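Local coordinates for protein AA9 family lytic polysaccharide monooxygenase cel61B (Hypocrea jecorina, PDB 2VTC) that oxidatively cleaves the glycosidic bonds of crystalline and amorphous polysaccharides as a copper-dependent lytic monooxygenase, at residues G21-N25 / G35-D39; F26-G30 / T90-N96; N52-W56 / G85-A89; V77-A82 / K129-W134; R177-L181 / A217-Y221. All coordinates share one frame; numbering follows the deposited sequence.

In the fold
The five contacts hold different parts of one beta-sandwich. Contacts 1 and 2 share strand 22-28: the first is mostly buried and held by backbone and amide groups, the second lies at the more exposed end of the strand, where a turn passes between the sheets. Contact 3, between two irregular segments, relies on close backbone and aliphatic packing and touches contacts 1, 2 and 4. Contacts 4 and 5 lie deeper and meet through V77 O and R177 NE. In contact 4 a lysine reaches a carbonyl oxygen, whereas fully buried contact 5 holds an arginine-glutamate pair with a tyrosine.

Contact 1 (G21-N25 / G35-D39); sequences GQVQN and GFILD. With NAG (2-acetamido-2-deoxy-beta-D-glucopyranose), chain C.
G35 lies so close to Q24 and N25 of strand 22-28 that backbone meets backbone: G35 N donates to Q24 O at 2.9 Å, in a bent bond (132°) that comes from above the carbonyl plane. A beta carbon at G35 would collide with that same Q24 oxygen. Alongside, V23 O and F36 O are two acceptors that cannot bond to each other; a water bridges the backbones beside them, donating to V23 O and accepting from F36 N at 2.9 Å. The amide of Q22 comes against the backbone of I37, with NE2 3.5 Å from I37 CA, and its rotation is fixed from its own strand, since NE2 donates to a lone pair of Q24 OE1 at 3.1 Å. The partly exposed side is looser. There Q24 crosses I37 at about a right angle, CB to CG2 3.8 Å, while its NE2 lies 2.7 Å from O6 of the N-acetylglucosamine that is bonded covalently to N25 ND2. Strand 22-28 runs between strands 31-34 and 96-102, V23 packs on F99 and W101, and segment 35-39 leads from strand 31-34 into helix 38-47.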
# COMPACT_ATOMS: atom_id res chain seq x y z
N GLY A 21 8.59 -4.63 7.53
CA GLY A 21 9.31 -4.10 6.39
C GLY A 21 8.61 -2.83 5.92
O GLY A 21 7.50 -2.55 6.36
N GLN A 22 9.24 -2.09 5.02
CA GLN A 22 8.64 -0.86 4.47
C GLN A 22 9.04 -0.70 3.01
O GLN A 22 10.01 -1.30 2.56
CB GLN A 22 9.10 0.36 5.30
CG GLN A 22 10.58 0.70 5.11
CD GLN A 22 11.08 1.84 6.00
OE1 GLN A 22 10.30 2.61 6.59
NE2 GLN A 22 12.39 1.95 6.09
N VAL A 23 8.30 0.12 2.25
CA VAL A 23 8.71 0.45 0.90
C VAL A 23 9.80 1.52 1.02
O VAL A 23 9.53 2.62 1.51
CB VAL A 23 7.52 0.96 0.03
CG1 VAL A 23 8.00 1.55 -1.28
CG2 VAL A 23 6.56 -0.18 -0.23
N GLN A 24 11.02 1.19 0.62
CA GLN A 24 12.15 2.12 0.80
C GLN A 24 12.45 2.96 -0.42
O GLN A 24 13.07 4.03 -0.33
CB GLN A 24 13.40 1.37 1.26
CG GLN A 24 13.29 0.78 2.63
CD GLN A 24 14.65 0.61 3.32
OE1 GLN A 24 14.75 0.77 4.54
NE2 GLN A 24 15.67 0.26 2.56
N ASN A 25 12.02 2.44 -1.57
CA ASN A 25 12.17 3.08 -2.85
C ASN A 25 11.30 2.35 -3.86
O ASN A 25 10.66 1.33 -3.52
CB ASN A 25 13.64 3.17 -3.30
CG ASN A 25 14.39 1.83 -3.25
OD1 ASN A 25 14.09 0.92 -4.03
ND2 ASN A 25 15.40 1.73 -2.36
N GLY A 35 12.12 6.47 -1.57
CA GLY A 35 10.98 6.36 -0.65
C GLY A 35 11.33 6.83 0.74
O GLY A 35 12.47 7.26 1.00
N PHE A 36 10.36 6.76 1.66
CA PHE A 36 10.63 7.11 3.04
C PHE A 36 11.33 5.94 3.73
O PHE A 36 10.85 4.79 3.66
CB PHE A 36 9.36 7.49 3.81
CG PHE A 36 9.62 7.93 5.22
CD1 PHE A 36 9.99 9.26 5.50
CD2 PHE A 36 9.52 7.04 6.29
CE1 PHE A 36 10.22 9.67 6.81
CE2 PHE A 36 9.76 7.44 7.60
CZ PHE A 36 10.12 8.78 7.86
N ILE A 37 12.45 6.22 4.38
CA ILE A 37 13.15 5.20 5.16
C ILE A 37 13.20 5.55 6.65
O ILE A 37 13.13 6.72 7.03
CB ILE A 37 14.58 4.94 4.61
CG1 ILE A 37 15.45 6.21 4.73
CG2 ILE A 37 14.50 4.44 3.18
CD1 ILE A 37 16.88 6.07 4.19
N LEU A 38 13.33 4.54 7.49
CA LEU A 38 13.33 4.74 8.93
C LEU A 38 14.41 5.72 9.44
O LEU A 38 14.19 6.41 10.44
CB LEU A 38 13.45 3.39 9.64
CG LEU A 38 13.14 3.35 11.13
CD1 LEU A 38 11.75 3.89 11.46
CD2 LEU A 38 13.33 1.91 11.64
N ASP A 39 15.56 5.77 8.77
CA ASP A 39 16.65 6.71 9.12
C ASP A 39 16.19 8.17 9.15
O ASP A 39 16.64 8.95 10.00
CB ASP A 39 17.84 6.56 8.17
CG ASP A 39 18.69 5.34 8.48
OD1 ASP A 39 18.46 4.71 9.55
OD2 ASP A 39 19.58 4.99 7.67
C1 NAG C . 16.12 0.48 -2.25
C2 NAG C . 17.59 0.76 -1.94
C3 NAG C . 18.40 -0.53 -1.69
C4 NAG C . 17.69 -1.51 -0.74
C5 NAG C . 16.18 -1.57 -1.06
C6 NAG C . 15.36 -2.40 -0.08
C7 NAG C . 18.90 2.68 -2.72
C8 NAG C . 19.62 3.30 -3.88
N2 NAG C . 18.24 1.55 -2.98
O3 NAG C . 19.68 -0.20 -1.18
O4 NAG C . 18.23 -2.82 -0.85
O5 NAG C . 15.61 -0.26 -1.14
O6 NAG C . 15.68 -2.12 1.26
O7 NAG C . 18.93 3.20 -1.60
O HOH W 1 8.25 4.97 0.81

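Contact 2 (F26-G30 / T90-N96); sequences FTING and TAAAGSN
The carboxamide of N29 meets S95 almost in its own plane: S95 OG lies only 12° out of it and accepts from N29 ND2 at 2.8 Å, while N29 OD1 comes to 3.3 Å from S95 CB. The amide thus straddles the end of the serine side chain. Around it is a crossing point of the beta-sandwich of this family, for residues 92-95 form a type II beta turn that carries the chain from strand 89-92 of the mixed sheet to strand 96-102 of the four-stranded one. The serine works as a relay. With OG beside the backbone N (chi1 -62°), its hydroxyl donates back to A92 O at 2.6 Å, and S95 N closes the turn on that same oxygen, so that two donors grip one carbonyl. With an alanine here, the amide of N29 is likely to lose its acceptor and be freer to turn, and A92 O to keep one donor of the two. Beside these polar groups lies an apolar layer. I28 sends CG2 against A91 CB at 3.4 Å, tighter than ordinary van der Waals contact, and its CD1 rests 3.6 Å from T90 O. The backbone partner of N29 is N96: its carbonyl oxygen takes a nearly straight bond from N29 N at 3.2 Å and a weaker contact from the alpha hydrogen of I28. A water finishes the group, donating to N96 O, accepting from G30 N, and lying 2.6 Å from T27 OG1.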
# COMPACT_ATOMS: atom_id res chain seq x y z
N PHE A 26 11.21 2.90 -5.05
CA PHE A 26 10.36 2.34 -6.09
C PHE A 26 10.82 2.87 -7.43
O PHE A 26 11.50 3.92 -7.50
CB PHE A 26 8.86 2.66 -5.81
CG PHE A 26 8.54 4.14 -5.72
CD1 PHE A 26 7.97 4.80 -6.81
CD2 PHE A 26 8.79 4.86 -4.54
CE1 PHE A 26 7.67 6.19 -6.73
CE2 PHE A 26 8.49 6.24 -4.45
CZ PHE A 26 7.93 6.89 -5.55
N THR A 27 10.48 2.14 -8.49
CA THR A 27 10.80 2.54 -9.85
C THR A 27 9.54 2.84 -10.64
O THR A 27 8.48 2.23 -10.42
CB THR A 27 11.65 1.49 -10.63
OG1 THR A 27 10.92 0.27 -10.79
CG2 THR A 27 12.97 1.25 -9.93
N ILE A 28 9.65 3.80 -11.55
CA ILE A 28 8.60 4.09 -12.51
C ILE A 28 9.22 3.96 -13.90
O ILE A 28 10.19 4.66 -14.21
CB ILE A 28 8.02 5.51 -12.29
CG1 ILE A 28 7.39 5.63 -10.89
CG2 ILE A 28 6.99 5.82 -13.38
CD1 ILE A 28 7.13 7.07 -10.43
N ASN A 29 8.66 3.07 -14.72
CA ASN A 29 9.29 2.70 -16.00
C ASN A 29 10.81 2.54 -15.87
O ASN A 29 11.59 3.05 -16.69
CB ASN A 29 8.92 3.69 -17.12
CG ASN A 29 7.42 3.89 -17.23
OD1 ASN A 29 6.65 2.92 -17.32
ND2 ASN A 29 7.00 5.15 -17.21
N GLY A 30 11.23 1.85 -14.82
CA GLY A 30 12.64 1.59 -14.58
C GLY A 30 13.39 2.65 -13.78
O GLY A 30 14.43 2.36 -13.21
N THR A 90 6.32 11.34 -10.42
CA THR A 90 5.42 11.51 -11.57
C THR A 90 5.55 10.37 -12.57
O THR A 90 6.63 9.76 -12.70
CB THR A 90 5.65 12.89 -12.29
OG1 THR A 90 4.62 13.11 -13.27
CG2 THR A 90 7.01 12.94 -12.94
N ALA A 91 4.45 10.08 -13.27
CA ALA A 91 4.38 8.90 -14.12
C ALA A 91 3.29 9.06 -15.16
O ALA A 91 2.23 9.62 -14.87
CB ALA A 91 4.11 7.64 -13.27
N ALA A 92 3.55 8.59 -16.37
CA ALA A 92 2.50 8.54 -17.40
C ALA A 92 1.50 7.42 -17.09
O ALA A 92 1.88 6.36 -16.59
CB ALA A 92 3.12 8.33 -18.78
N ALA A 93 0.21 7.67 -17.35
CA ALA A 93 -0.79 6.62 -17.21
C ALA A 93 -0.34 5.43 -18.05
O ALA A 93 0.17 5.61 -19.16
CB ALA A 93 -2.16 7.11 -17.64
N GLY A 94 -0.52 4.22 -17.50
CA GLY A 94 -0.06 2.99 -18.14
C GLY A 94 1.33 2.57 -17.70
O GLY A 94 1.77 1.46 -18.03
N SER A 95 2.03 3.43 -16.96
CA SER A 95 3.35 3.08 -16.42
C SER A 95 3.27 1.98 -15.36
O SER A 95 2.24 1.81 -14.70
CB SER A 95 4.04 4.31 -15.82
OG SER A 95 4.27 5.31 -16.81
N ASN A 96 4.36 1.23 -15.22
CA ASN A 96 4.48 0.27 -14.14
C ASN A 96 5.29 0.85 -13.00
O ASN A 96 6.38 1.41 -13.20
CB ASN A 96 5.12 -1.05 -14.63
CG ASN A 96 4.22 -1.82 -15.60
OD1 ASN A 96 4.64 -2.15 -16.72
ND2 ASN A 96 3.01 -2.11 -15.19
O HOH W 2 9.22 0.29 -12.82

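Contact 3 (N52-W56 / G85-A89); sequences NVAGW and GAISA
W56 turns one face of its indole toward G85, whose backbone N lies over the ring at 3.7 Å from CD1. The side chain starts out pointing away from segment 85-89; with CG anti to the carbonyl carbon (chi1 -76°), it folds back so that the ring reaches G85. At the polar end of the indole, NE1 donates to N200 OD1, which ties the ring to strand 193-204. G85 is also pressed against the backbone: its CA is 3.2 Å from V53 O, and a beta carbon there would run into the carbonyl oxygens of V53 and A54. I87 approaches differently, laying its long branch along the backbone of the other segment, with CG1 3.5 Å from V53 C and CD1 3.4 Å from N52 O, while CG2 turns to N52 CB. In this AA9 beta-sandwich the two irregular segments, one following helix 38-47 and the other leading into strand 89-92, pack together beside strands 22-28 and 193-204. A54 CB meets A89 CB at 4.1 Å, and F26 of strand 22-28 packs on both. Next to it the alpha hydrogen of A54 points almost straight at I87 O, with 165° at the hydrogen. At the exposed side, N52 OD1 is 3.4 Å from A86 CB. Between the two segments a water takes hydrogens from V53 N and from A86 N, the latter at 3.0 Å.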
# COMPACT_ATOMS: atom_id res chain seq x y z
N ASN A 52 13.52 15.55 1.43
CA ASN A 52 12.17 15.66 0.83
C ASN A 52 11.95 14.53 -0.15
O ASN A 52 12.65 14.45 -1.17
CB ASN A 52 11.98 17.04 0.18
CG ASN A 52 12.09 18.17 1.18
OD1 ASN A 52 11.55 18.09 2.29
ND2 ASN A 52 12.82 19.22 0.80
N VAL A 53 11.00 13.65 0.15
CA VAL A 53 10.74 12.46 -0.68
C VAL A 53 9.25 12.26 -0.97
O VAL A 53 8.41 12.87 -0.32
CB VAL A 53 11.33 11.16 -0.04
CG1 VAL A 53 12.86 11.26 0.05
CG2 VAL A 53 10.68 10.87 1.33
N ALA A 54 8.96 11.42 -1.97
CA ALA A 54 7.59 11.09 -2.37
C ALA A 54 6.89 10.10 -1.43
O ALA A 54 5.66 10.04 -1.38
CB ALA A 54 7.58 10.54 -3.78
N GLY A 55 7.67 9.29 -0.70
CA GLY A 55 7.08 8.35 0.25
C GLY A 55 6.61 9.09 1.50
O GLY A 55 7.26 10.04 1.94
N TRP A 56 5.48 8.65 2.07
CA TRP A 56 4.93 9.30 3.25
C TRP A 56 5.79 9.07 4.50
O TRP A 56 6.33 7.97 4.72
CB TRP A 56 3.49 8.86 3.50
CG TRP A 56 2.48 9.50 2.56
CD1 TRP A 56 2.62 9.71 1.23
CD2 TRP A 56 1.17 9.99 2.92
NE1 TRP A 56 1.47 10.32 0.70
CE2 TRP A 56 0.58 10.50 1.73
CE3 TRP A 56 0.45 10.06 4.13
CZ2 TRP A 56 -0.70 11.08 1.71
CZ3 TRP A 56 -0.84 10.65 4.11
CH2 TRP A 56 -1.40 11.14 2.89
N GLY A 85 4.35 12.88 1.87
CA GLY A 85 5.71 13.21 1.43
C GLY A 85 5.74 14.67 1.00
O GLY A 85 4.73 15.20 0.53
N ALA A 86 6.91 15.30 1.16
CA ALA A 86 7.05 16.74 0.94
C ALA A 86 7.13 17.08 -0.55
O ALA A 86 7.01 18.26 -0.94
CB ALA A 86 8.28 17.28 1.70
N ILE A 87 7.33 16.06 -1.38
CA ILE A 87 7.33 16.21 -2.85
C ILE A 87 6.51 15.08 -3.48
O ILE A 87 6.05 14.18 -2.76
CB ILE A 87 8.76 16.21 -3.47
CG1 ILE A 87 9.45 14.84 -3.27
CG2 ILE A 87 9.59 17.38 -2.88
CD1 ILE A 87 10.75 14.64 -4.04
N SER A 88 6.33 15.13 -4.79
CA SER A 88 5.65 14.07 -5.55
C SER A 88 6.53 13.51 -6.67
O SER A 88 7.26 14.26 -7.33
CB SER A 88 4.34 14.62 -6.13
OG SER A 88 3.58 13.61 -6.79
N ALA A 89 6.45 12.20 -6.89
CA ALA A 89 6.98 11.57 -8.09
C ALA A 89 5.99 11.83 -9.23
O ALA A 89 4.96 12.49 -9.03
CB ALA A 89 7.19 10.07 -7.87
O HOH W 3 9.37 14.17 2.45

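Contact 4 (V77-A82 / K129-W134); sequences VCHKNA and KNNLRW
K129 drives its ammonium group into the turn at A82, where NZ donates to A82 O at 2.8 Å, tilted 17° from the carbonyl plane. The lysine is extended all the way beyond CG, and this straight rod is what carries the charge from its 3-10 segment across to the turn. NZ has a second partner, a water at 2.9 Å, which also accepts from C78 N and donates to H79 O at 2.7 Å. The ammonium is thus bound to backbone groups, directly to A82 O and through the water to C78 N and H79 O at the end of helix 75-78. V77 supplies the apolar half. Its CG1, set anti to the backbone N, meets the indole of W134 at the edge, 3.9 Å from CZ2, and rests also on K129 O at 3.7 Å; the V77 side chain crosses that of N130 at about a right angle, CG2 near ND2. In this beta-sandwich the contact joins helix 75-78 and the loop after it to the start of strand 133-143. The second shell fixes both parties. H79 leaves the helix with positive phi and begins a type II beta turn, closed by A82 N to H79 O, which presents A82 O to the lysine. C78 is held by its disulfide to C198, and H79 ND1 donates to P196 O, close to the copper ligand Y195. On the facing side L132 N bonds to K129 O and rounds off the 3-10 segment, while V175 of strand 172-182 packs against the indole of W134.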
# COMPACT_ATOMS: atom_id res chain seq x y z
N VAL A 77 -5.04 4.68 7.08
CA VAL A 77 -4.94 5.37 5.79
C VAL A 77 -3.57 5.15 5.13
O VAL A 77 -3.50 4.59 4.02
CB VAL A 77 -5.23 6.91 5.93
CG1 VAL A 77 -5.15 7.55 4.53
CG2 VAL A 77 -6.59 7.18 6.58
N CYS A 78 -2.50 5.56 5.82
CA CYS A 78 -1.13 5.50 5.31
C CYS A 78 -0.12 5.05 6.37
O CYS A 78 1.06 5.33 6.26
CB CYS A 78 -0.70 6.84 4.70
SG CYS A 78 -1.55 7.23 3.15
N HIS A 79 -0.61 4.33 7.37
CA HIS A 79 0.20 3.77 8.46
C HIS A 79 0.38 4.79 9.61
O HIS A 79 -0.22 5.88 9.60
CB HIS A 79 1.52 3.17 7.97
CG HIS A 79 1.96 1.96 8.74
ND1 HIS A 79 2.28 0.75 8.14
CD2 HIS A 79 2.14 1.78 10.07
CE1 HIS A 79 2.63 -0.12 9.08
NE2 HIS A 79 2.55 0.48 10.26
N LYS A 80 1.18 4.41 10.61
CA LYS A 80 1.17 5.11 11.91
C LYS A 80 1.57 6.60 11.86
O LYS A 80 2.68 6.93 11.44
CB LYS A 80 2.08 4.39 12.90
CG LYS A 80 1.93 4.89 14.32
CD LYS A 80 2.84 4.10 15.27
CE LYS A 80 2.65 4.56 16.70
NZ LYS A 80 1.26 4.33 17.15
N ASN A 81 0.64 7.45 12.32
CA ASN A 81 0.89 8.91 12.42
C ASN A 81 1.41 9.49 11.09
O ASN A 81 2.23 10.42 11.07
CB ASN A 81 1.89 9.20 13.54
CG ASN A 81 1.42 8.71 14.90
OD1 ASN A 81 0.22 8.55 15.17
ND2 ASN A 81 2.40 8.46 15.79
N ALA A 82 0.96 8.93 9.97
CA ALA A 82 1.54 9.25 8.69
C ALA A 82 1.20 10.66 8.21
O ALA A 82 0.12 11.18 8.51
CB ALA A 82 1.16 8.25 7.61
N LYS A 129 -5.21 13.60 4.74
CA LYS A 129 -5.31 12.16 4.43
C LYS A 129 -6.69 11.56 4.73
O LYS A 129 -7.13 10.61 4.07
CB LYS A 129 -4.22 11.37 5.17
CG LYS A 129 -4.40 11.23 6.68
CD LYS A 129 -3.15 10.56 7.27
CE LYS A 129 -3.34 10.32 8.75
NZ LYS A 129 -2.13 9.66 9.33
N ASN A 130 -7.38 12.11 5.72
CA ASN A 130 -8.66 11.56 6.15
C ASN A 130 -9.79 11.79 5.14
O ASN A 130 -10.85 11.14 5.22
CB ASN A 130 -9.00 12.11 7.54
CG ASN A 130 -7.93 11.78 8.57
OD1 ASN A 130 -7.43 12.66 9.29
ND2 ASN A 130 -7.56 10.51 8.64
N ASN A 131 -9.56 12.69 4.18
CA ASN A 131 -10.55 12.94 3.13
C ASN A 131 -10.28 12.18 1.84
O ASN A 131 -11.04 12.28 0.88
CB ASN A 131 -10.65 14.45 2.84
CG ASN A 131 -11.20 15.22 3.99
OD1 ASN A 131 -11.89 14.68 4.86
ND2 ASN A 131 -10.91 16.51 4.02
N LEU A 132 -9.19 11.41 1.82
CA LEU A 132 -8.85 10.62 0.64
C LEU A 132 -9.83 9.46 0.46
O LEU A 132 -10.26 8.85 1.44
CB LEU A 132 -7.41 10.10 0.72
CG LEU A 132 -6.31 11.16 0.62
CD1 LEU A 132 -4.95 10.55 0.90
CD2 LEU A 132 -6.32 11.85 -0.77
N ARG A 133 -10.20 9.19 -0.79
CA ARG A 133 -11.13 8.10 -1.12
C ARG A 133 -10.45 7.16 -2.10
O ARG A 133 -9.96 7.58 -3.13
CB ARG A 133 -12.47 8.62 -1.68
CG ARG A 133 -13.17 9.66 -0.78
CD ARG A 133 -14.51 10.17 -1.36
NE ARG A 133 -15.41 9.03 -1.56
CZ ARG A 133 -16.27 8.59 -0.65
NH1 ARG A 133 -16.43 9.25 0.49
NH2 ARG A 133 -17.00 7.52 -0.90
N TRP A 134 -10.39 5.87 -1.76
CA TRP A 134 -9.51 4.94 -2.44
C TRP A 134 -10.22 4.04 -3.42
O TRP A 134 -11.32 3.57 -3.16
CB TRP A 134 -8.84 4.07 -1.36
CG TRP A 134 -8.07 4.92 -0.41
CD1 TRP A 134 -8.50 5.37 0.82
CD2 TRP A 134 -6.76 5.45 -0.61
NE1 TRP A 134 -7.53 6.16 1.40
CE2 TRP A 134 -6.45 6.22 0.55
CE3 TRP A 134 -5.83 5.38 -1.66
CZ2 TRP A 134 -5.23 6.90 0.69
CZ3 TRP A 134 -4.61 6.07 -1.51
CH2 TRP A 134 -4.33 6.81 -0.33
O HOH W 4 -2.30 7.01 8.28

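Contact 5 (R177-L181 / A217-Y221); sequences RHELL and ATQLY
E179 OE1 is gripped from opposite faces of its carboxylate: Y221 OH donates at 2.6 Å on the syn side, and R177 NH1 donates at 2.8 Å from well above the plane. R177 also places NH2 on E179 OE2 at 3.0 Å, so the guanidinium takes the carboxylate end-on, one nitrogen to each oxygen, in a salt bridge buried inside the protein. Both side chains leave the same strand with CG anti to the backbone N (chi1 178° and -176°), two residues apart, and so run side by side toward segment 217-221. Apolar groups hold the flat ones in place. L220 CD1 lies over one face of the guanidinium, 3.7 Å above it, and L220 CB sits over the centre of the Y221 ring, whose opposite face is covered by L181 CD2, offset toward the rim. Further bonds complete the setting, for NE and NH2 of R177 reach V77 O and I76 O of helix 75-78, and Y221 OH also bonds with Y116 OH. A leucine in place of E179 would probably leave the buried arginine without its counter-charge and the tyrosine hydroxyl without its acceptor. With the side chain of E179 about 6 Å from that of the copper ligand Y195, the arrangement is a buried ion pair on an interior strand of the AA9 beta-sandwich, near the metal site.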
# COMPACT_ATOMS: atom_id res chain seq x y z
N ARG A 177 -1.59 3.69 -2.51
CA ARG A 177 -1.53 3.01 -1.22
C ARG A 177 -1.35 1.52 -1.49
O ARG A 177 -2.29 0.86 -1.92
CB ARG A 177 -2.82 3.29 -0.42
CG ARG A 177 -2.97 2.63 0.95
CD ARG A 177 -4.37 2.90 1.47
NE ARG A 177 -4.52 2.30 2.80
CZ ARG A 177 -4.77 1.00 3.00
NH1 ARG A 177 -4.94 0.16 1.95
NH2 ARG A 177 -4.85 0.55 4.26
N HIS A 178 -0.12 1.06 -1.26
CA HIS A 178 0.32 -0.31 -1.56
C HIS A 178 0.34 -1.10 -0.24
O HIS A 178 0.96 -0.63 0.74
CB HIS A 178 1.71 -0.25 -2.20
CG HIS A 178 2.31 -1.59 -2.50
ND1 HIS A 178 1.71 -2.52 -3.32
CD2 HIS A 178 3.49 -2.14 -2.10
CE1 HIS A 178 2.48 -3.60 -3.40
NE2 HIS A 178 3.56 -3.39 -2.66
N GLU A 179 -0.31 -2.28 -0.19
CA GLU A 179 -0.55 -2.91 1.11
C GLU A 179 -0.41 -4.42 1.12
O GLU A 179 -1.00 -5.10 0.29
CB GLU A 179 -1.94 -2.54 1.60
CG GLU A 179 -2.31 -3.06 3.01
CD GLU A 179 -3.69 -2.61 3.40
OE1 GLU A 179 -4.59 -2.56 2.51
OE2 GLU A 179 -3.92 -2.30 4.61
N LEU A 180 0.35 -4.93 2.08
CA LEU A 180 0.48 -6.38 2.29
C LEU A 180 -0.38 -6.74 3.48
O LEU A 180 -0.31 -6.09 4.54
CB LEU A 180 1.94 -6.78 2.57
CG LEU A 180 3.01 -6.20 1.64
CD1 LEU A 180 4.42 -6.66 2.04
CD2 LEU A 180 2.76 -6.50 0.21
N LEU A 181 -1.21 -7.77 3.33
CA LEU A 181 -2.02 -8.23 4.45
C LEU A 181 -1.48 -9.59 4.88
O LEU A 181 -1.90 -10.62 4.34
CB LEU A 181 -3.49 -8.35 4.08
CG LEU A 181 -4.23 -7.01 3.81
CD1 LEU A 181 -3.97 -6.60 2.37
CD2 LEU A 181 -5.70 -7.18 4.06
N ALA A 217 -10.51 5.07 3.63
CA ALA A 217 -9.66 3.93 4.08
C ALA A 217 -10.26 3.24 5.30
O ALA A 217 -10.07 2.02 5.48
CB ALA A 217 -8.21 4.35 4.34
N THR A 218 -10.98 4.01 6.12
CA THR A 218 -11.59 3.52 7.36
C THR A 218 -12.83 2.64 7.11
O THR A 218 -13.42 2.10 8.05
CB THR A 218 -11.94 4.70 8.29
OG1 THR A 218 -12.77 5.63 7.58
CG2 THR A 218 -10.67 5.40 8.73
N GLN A 219 -13.20 2.48 5.84
CA GLN A 219 -14.31 1.62 5.43
C GLN A 219 -13.84 0.45 4.54
O GLN A 219 -14.67 -0.31 4.04
CB GLN A 219 -15.39 2.45 4.71
CG GLN A 219 -16.18 3.38 5.64
CD GLN A 219 -17.14 4.31 4.88
OE1 GLN A 219 -17.60 4.01 3.77
NE2 GLN A 219 -17.45 5.45 5.49
N LEU A 220 -12.53 0.29 4.37
CA LEU A 220 -12.01 -0.78 3.50
C LEU A 220 -12.28 -2.17 4.05
O LEU A 220 -12.70 -3.06 3.30
CB LEU A 220 -10.52 -0.63 3.21
CG LEU A 220 -10.10 0.61 2.42
CD1 LEU A 220 -8.60 0.72 2.46
CD2 LEU A 220 -10.60 0.60 0.95
N TYR A 221 -12.04 -2.33 5.36
CA TYR A 221 -12.02 -3.66 6.00
C TYR A 221 -12.71 -3.68 7.37
O TYR A 221 -12.65 -2.68 8.11
CB TYR A 221 -10.58 -4.10 6.26
CG TYR A 221 -9.62 -3.92 5.13
CD1 TYR A 221 -9.82 -4.59 3.92
CD2 TYR A 221 -8.49 -3.09 5.27
CE1 TYR A 221 -8.94 -4.42 2.87
CE2 TYR A 221 -7.58 -2.93 4.22
CZ TYR A 221 -7.82 -3.61 3.02
OH TYR A 221 -6.95 -3.48 1.97